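Long-range contact in Hit-like protein involved in cell-cycle regulation (Bartonella henselae, PDB 3LB5), which probably binds nucleotides as a histidine triad (HIT/HINT-like) protein and is thought to take part in cell-cycle regulation: residues V43-M55 and P62-R74. Residues are numbered along the deposited sequence; the frame is centred on the assembly and turned at random.
Sequences VRVYEDDDVIAFM and PGHTLVIPKKGSR
Lys70 runs past the backbone carbonyls of Asp50, Asp49 and Asp48 to Glu47, its chain fully extended beyond CG, and the terminal NZ meets Glu47 OE1 on its anti lone pair, 2.9 Å away, in a salt bridge. The same NZ donates to the backbone O of Asp48 (3.0 Å), and a water links it to Asp49 O, so three acceptors, one of them a water, share the ammonium group. On the way, Lys70 CE passes 3.6 Å from Ile52 CG1, the two side chains crossing at about a right angle. Further along, the Phe54 side chain meets Leu66 and Ile68 of the facing strand: CB of Leu66 sits over one ring face, 4.1 Å from the centroid and 19° off the normal, a CH-pi contact, while Ile68 CD1 approaches CE2 obliquely at 3.7 Å. Strands 51-55 and 65-69 form an antiparallel hairpin (159°) within the five-stranded sheet of the HIT domain, where Ile52 pairs with Ile68 and Phe54 with Leu66 through reciprocal N-H to O bonds; that from Leu66 N to Phe54 O is nearly straight, 177°. Around this, Arg44 NH1 holds Glu47 OE2 at 3.1 Å, and Asp48 OD1 accepts from Asp50 N, an Asx turn, and from Val51 N, the two reaching it from opposite faces of the carboxylate plane. Phe32 of helix 31-36 meets the Phe54 ring edge-to-face, and the Phe54 side chain lies about 4 Å from a bound unidentified ligand, nearest atoms compared.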
loop_
_atom_site.group_PDB
_atom_site.type_symbol
_atom_site.label_atom_id
_atom_site.label_comp_id
_atom_site.label_asym_id
_atom_site.label_seq_id
_atom_site.Cartn_x
_atom_site.Cartn_y
_atom_site.Cartn_z
ATOM N N VAL B 43 -2.827 21.220 0.965
ATOM C CA VAL B 43 -3.896 21.316 0.000
ATOM C C VAL B 43 -4.670 20.028 0.196
ATOM O O VAL B 43 -4.302 18.977 -0.334
ATOM C CB VAL B 43 -3.363 21.467 -1.454
ATOM C CG1 VAL B 43 -4.530 21.601 -2.427
ATOM C CG2 VAL B 43 -2.450 22.675 -1.555
ATOM N N ARG B 44 -5.713 20.114 1.010
ATOM C CA ARG B 44 -6.457 18.938 1.422
ATOM C C ARG B 44 -7.574 18.646 0.421
ATOM O O ARG B 44 -8.250 19.560 -0.037
ATOM C CB ARG B 44 -7.054 19.170 2.811
ATOM C CG ARG B 44 -6.004 19.510 3.872
ATOM C CD ARG B 44 -6.582 19.526 5.290
ATOM N NE ARG B 44 -5.523 19.898 6.227
ATOM C CZ ARG B 44 -5.585 19.764 7.547
ATOM N NH1 ARG B 44 -6.673 19.271 8.139
ATOM N NH2 ARG B 44 -4.554 20.138 8.282
ATOM N N VAL B 45 -7.749 17.373 0.087
ATOM C CA VAL B 45 -8.826 16.954 -0.801
ATOM C C VAL B 45 -9.976 16.273 -0.041
ATOM O O VAL B 45 -11.110 16.292 -0.494
ATOM C CB VAL B 45 -8.320 16.063 -1.972
ATOM C CG1 VAL B 45 -7.329 16.834 -2.842
ATOM C CG2 VAL B 45 -7.667 14.784 -1.486
ATOM N N TYR B 46 -9.682 15.690 1.111
ATOM C CA TYR B 46 -10.676 14.939 1.875
ATOM C C TYR B 46 -10.190 14.843 3.316
ATOM O O TYR B 46 -8.983 14.828 3.579
ATOM C CB TYR B 46 -10.899 13.527 1.265
ATOM C CG TYR B 46 -11.732 12.570 2.116
ATOM C CD1 TYR B 46 -13.117 12.667 2.150
ATOM C CD2 TYR B 46 -11.125 11.566 2.874
ATOM C CE1 TYR B 46 -13.890 11.803 2.932
ATOM C CE2 TYR B 46 -11.890 10.694 3.673
ATOM C CZ TYR B 46 -13.274 10.824 3.690
ATOM O OH TYR B 46 -14.053 9.975 4.459
ATOM N N GLU B 47 -11.149 14.784 4.238
ATOM C CA GLU B 47 -10.864 14.709 5.654
ATOM C C GLU B 47 -12.094 14.142 6.384
ATOM O O GLU B 47 -13.217 14.469 6.045
ATOM C CB GLU B 47 -10.530 16.119 6.159
ATOM C CG GLU B 47 -10.080 16.208 7.601
ATOM C CD GLU B 47 -9.640 17.608 8.020
ATOM O OE1 GLU B 47 -9.423 17.781 9.233
ATOM O OE2 GLU B 47 -9.488 18.515 7.155
ATOM N N ASP B 48 -11.861 13.254 7.339
ATOM C CA ASP B 48 -12.888 12.865 8.292
ATOM C C ASP B 48 -12.268 12.885 9.695
ATOM O O ASP B 48 -11.204 13.460 9.874
ATOM C CB ASP B 48 -13.533 11.522 7.907
ATOM C CG ASP B 48 -12.557 10.351 7.889
ATOM O OD1 ASP B 48 -11.514 10.363 8.599
ATOM O OD2 ASP B 48 -12.868 9.362 7.169
ATOM N N ASP B 49 -12.925 12.276 10.685
ATOM C CA ASP B 49 -12.397 12.302 12.052
ATOM C C ASP B 49 -11.022 11.634 12.197
ATOM O O ASP B 49 -10.262 11.941 13.140
ATOM C CB ASP B 49 -13.394 11.648 13.002
ATOM C CG ASP B 49 -14.501 12.612 13.452
ATOM O OD1 ASP B 49 -14.250 13.844 13.572
ATOM O OD2 ASP B 49 -15.619 12.121 13.715
ATOM N N ASP B 50 -10.686 10.759 11.244
ATOM C CA ASP B 50 -9.536 9.880 11.401
ATOM C C ASP B 50 -8.411 10.110 10.389
ATOM O O ASP B 50 -7.295 9.660 10.605
ATOM C CB ASP B 50 -9.987 8.425 11.351
ATOM C CG ASP B 50 -10.912 8.064 12.507
ATOM O OD1 ASP B 50 -10.599 8.424 13.638
ATOM O OD2 ASP B 50 -11.971 7.448 12.291
ATOM N N VAL B 51 -8.698 10.771 9.276
ATOM C CA VAL B 51 -7.663 10.871 8.236
ATOM C C VAL B 51 -7.686 12.188 7.512
ATOM O O VAL B 51 -8.699 12.892 7.504
ATOM C CB VAL B 51 -7.792 9.752 7.143
ATOM C CG1 VAL B 51 -7.969 8.366 7.746
ATOM C CG2 VAL B 51 -8.928 10.048 6.192
ATOM N N ILE B 52 -6.576 12.485 6.848
ATOM C CA ILE B 52 -6.487 13.620 5.979
ATOM C C ILE B 52 -5.873 13.130 4.698
ATOM O O ILE B 52 -4.907 12.386 4.734
ATOM C CB ILE B 52 -5.585 14.729 6.546
ATOM C CG1 ILE B 52 -6.042 15.165 7.943
ATOM C CG2 ILE B 52 -5.622 15.934 5.617
ATOM C CD1 ILE B 52 -5.003 16.051 8.646
ATOM N N ALA B 53 -6.456 13.547 3.578
ATOM C CA ALA B 53 -5.884 13.293 2.261
ATOM C C ALA B 53 -5.528 14.618 1.645
ATOM O O ALA B 53 -6.336 15.550 1.654
ATOM C CB ALA B 53 -6.872 12.509 1.357
ATOM N N PHE B 54 -4.324 14.705 1.087
ATOM C CA PHE B 54 -3.787 15.987 0.682
ATOM C C PHE B 54 -2.777 15.782 -0.454
ATOM O O PHE B 54 -2.270 14.684 -0.660
ATOM C CB PHE B 54 -3.164 16.731 1.889
ATOM C CG PHE B 54 -2.009 15.993 2.535
ATOM C CD1 PHE B 54 -0.684 16.294 2.178
ATOM C CD2 PHE B 54 -2.238 15.015 3.511
ATOM C CE1 PHE B 54 0.410 15.623 2.779
ATOM C CE2 PHE B 54 -1.145 14.327 4.118
ATOM C CZ PHE B 54 0.186 14.639 3.744
ATOM N N MET B 55 -2.556 16.837 -1.214
ATOM C CA MET B 55 -1.699 16.773 -2.381
ATOM C C MET B 55 -0.237 16.643 -1.981
ATOM O O MET B 55 0.243 17.365 -1.093
ATOM C CB MET B 55 -1.906 18.019 -3.255
ATOM C CG MET B 55 -3.372 18.274 -3.672
ATOM S SD MET B 55 -4.200 16.802 -4.305
ATOM C CE MET B 55 -3.229 16.566 -5.806
ATOM N N PRO B 62 0.789 14.021 -12.027
ATOM C CA PRO B 62 -0.187 15.024 -11.581
ATOM C C PRO B 62 -1.386 14.372 -10.900
ATOM O O PRO B 62 -1.902 13.353 -11.379
ATOM C CB PRO B 62 -0.602 15.717 -12.884
ATOM C CG PRO B 62 0.549 15.450 -13.833
ATOM C CD PRO B 62 0.991 14.063 -13.489
ATOM N N GLY B 63 -1.789 14.930 -9.762
ATOM C CA GLY B 63 -2.869 14.338 -8.959
ATOM C C GLY B 63 -2.442 13.385 -7.839
ATOM O O GLY B 63 -3.291 12.877 -7.093
ATOM N N HIS B 64 -1.138 13.140 -7.746
ATOM C CA HIS B 64 -0.508 12.294 -6.700
ATOM C C HIS B 64 -0.937 12.817 -5.320
ATOM O O HIS B 64 -0.667 13.980 -4.966
ATOM C CB HIS B 64 1.015 12.379 -6.889
ATOM C CG HIS B 64 1.845 11.590 -5.909
ATOM N ND1 HIS B 64 3.189 11.382 -6.118
ATOM C CD2 HIS B 64 1.552 10.979 -4.733
ATOM C CE1 HIS B 64 3.696 10.689 -5.111
ATOM N NE2 HIS B 64 2.725 10.435 -4.253
ATOM N N THR B 65 -1.627 11.956 -4.582
ATOM C CA THR B 65 -2.243 12.290 -3.303
ATOM C C THR B 65 -1.667 11.409 -2.196
ATOM O O THR B 65 -1.315 10.229 -2.429
ATOM C CB THR B 65 -3.771 12.095 -3.387
ATOM O OG1 THR B 65 -4.285 12.802 -4.523
ATOM C CG2 THR B 65 -4.495 12.596 -2.098
ATOM N N LEU B 66 -1.578 11.991 -0.993
ATOM C CA LEU B 66 -1.144 11.262 0.186
ATOM C C LEU B 66 -2.319 11.085 1.141
ATOM O O LEU B 66 -3.141 11.996 1.302
ATOM C CB LEU B 66 -0.015 12.019 0.892
ATOM C CG LEU B 66 1.207 12.333 0.039
ATOM C CD1 LEU B 66 2.275 13.046 0.865
ATOM C CD2 LEU B 66 1.751 11.054 -0.542
ATOM N N VAL B 67 -2.392 9.928 1.787
ATOM C CA VAL B 67 -3.434 9.717 2.821
ATOM C C VAL B 67 -2.725 9.399 4.138
ATOM O O VAL B 67 -1.862 8.506 4.175
ATOM C CB VAL B 67 -4.357 8.549 2.463
ATOM C CG1 VAL B 67 -5.256 8.150 3.665
ATOM C CG2 VAL B 67 -5.247 8.917 1.258
ATOM N N ILE B 68 -3.057 10.159 5.190
ATOM C CA ILE B 68 -2.451 9.927 6.521
ATOM C C ILE B 68 -3.510 9.738 7.601
ATOM O O ILE B 68 -4.576 10.369 7.538
ATOM C CB ILE B 68 -1.484 11.092 6.986
ATOM C CG1 ILE B 68 -2.229 12.427 7.160
ATOM C CG2 ILE B 68 -0.249 11.230 6.080
ATOM C CD1 ILE B 68 -1.287 13.561 7.733
ATOM N N PRO B 69 -3.194 8.926 8.637
ATOM C CA PRO B 69 -4.014 8.968 9.842
ATOM C C PRO B 69 -3.767 10.286 10.616
ATOM O O PRO B 69 -2.685 10.864 10.558
ATOM C CB PRO B 69 -3.500 7.771 10.641
ATOM C CG PRO B 69 -2.021 7.700 10.243
ATOM C CD PRO B 69 -1.985 8.088 8.810
ATOM N N LYS B 70 -4.763 10.743 11.354
ATOM C CA LYS B 70 -4.571 11.882 12.230
ATOM C C LYS B 70 -3.882 11.373 13.503
ATOM O O LYS B 70 -3.189 12.137 14.203
ATOM C CB LYS B 70 -5.924 12.511 12.553
ATOM C CG LYS B 70 -6.501 13.335 11.408
ATOM C CD LYS B 70 -7.819 13.972 11.831
ATOM C CE LYS B 70 -8.251 15.044 10.822
ATOM N NZ LYS B 70 -9.593 15.624 11.109
ATOM N N LYS B 71 -4.095 10.095 13.817
ATOM C CA LYS B 71 -3.404 9.506 14.953
ATOM C C LYS B 71 -1.986 9.108 14.556
ATOM O O LYS B 71 -1.801 8.379 13.587
ATOM C CB LYS B 71 -4.177 8.334 15.559
ATOM C CG LYS B 71 -3.494 7.707 16.808
ATOM C CD LYS B 71 -4.337 6.561 17.390
ATOM C CE LYS B 71 -3.850 6.165 18.771
ATOM N NZ LYS B 71 -2.485 5.526 18.707
ATOM N N GLY B 72 -1.008 9.591 15.326
ATOM C CA GLY B 72 0.407 9.422 15.012
ATOM C C GLY B 72 0.963 8.003 15.138
ATOM O O GLY B 72 0.720 7.311 16.120
ATOM N N SER B 73 1.677 7.558 14.109
ATOM C CA SER B 73 2.605 6.430 14.229
ATOM C C SER B 73 3.698 6.691 13.212
ATOM O O SER B 73 3.476 7.425 12.246
ATOM C CB SER B 73 1.926 5.061 13.998
ATOM O OG SER B 73 1.451 4.904 12.676
ATOM N N ARG B 74 4.881 6.130 13.430
ATOM C CA ARG B 74 5.991 6.333 12.487
ATOM C C ARG B 74 5.669 5.760 11.106
ATOM O O ARG B 74 6.059 6.330 10.084
ATOM C CB ARG B 74 7.269 5.670 13.012
ATOM C CG ARG B 74 7.826 6.357 14.285
ATOM C CD ARG B 74 9.107 5.749 14.768
ATOM N NE ARG B 74 10.221 5.905 13.843
ATOM C CZ ARG B 74 10.665 4.975 12.997
ATOM N NH1 ARG B 74 10.076 3.776 12.912
ATOM N NH2 ARG B 74 11.721 5.249 12.224
HETATM O O HOH W 1 -10.413 14.471 14.023
HETATM O O HOH W 2 -6.077 8.354 12.765
#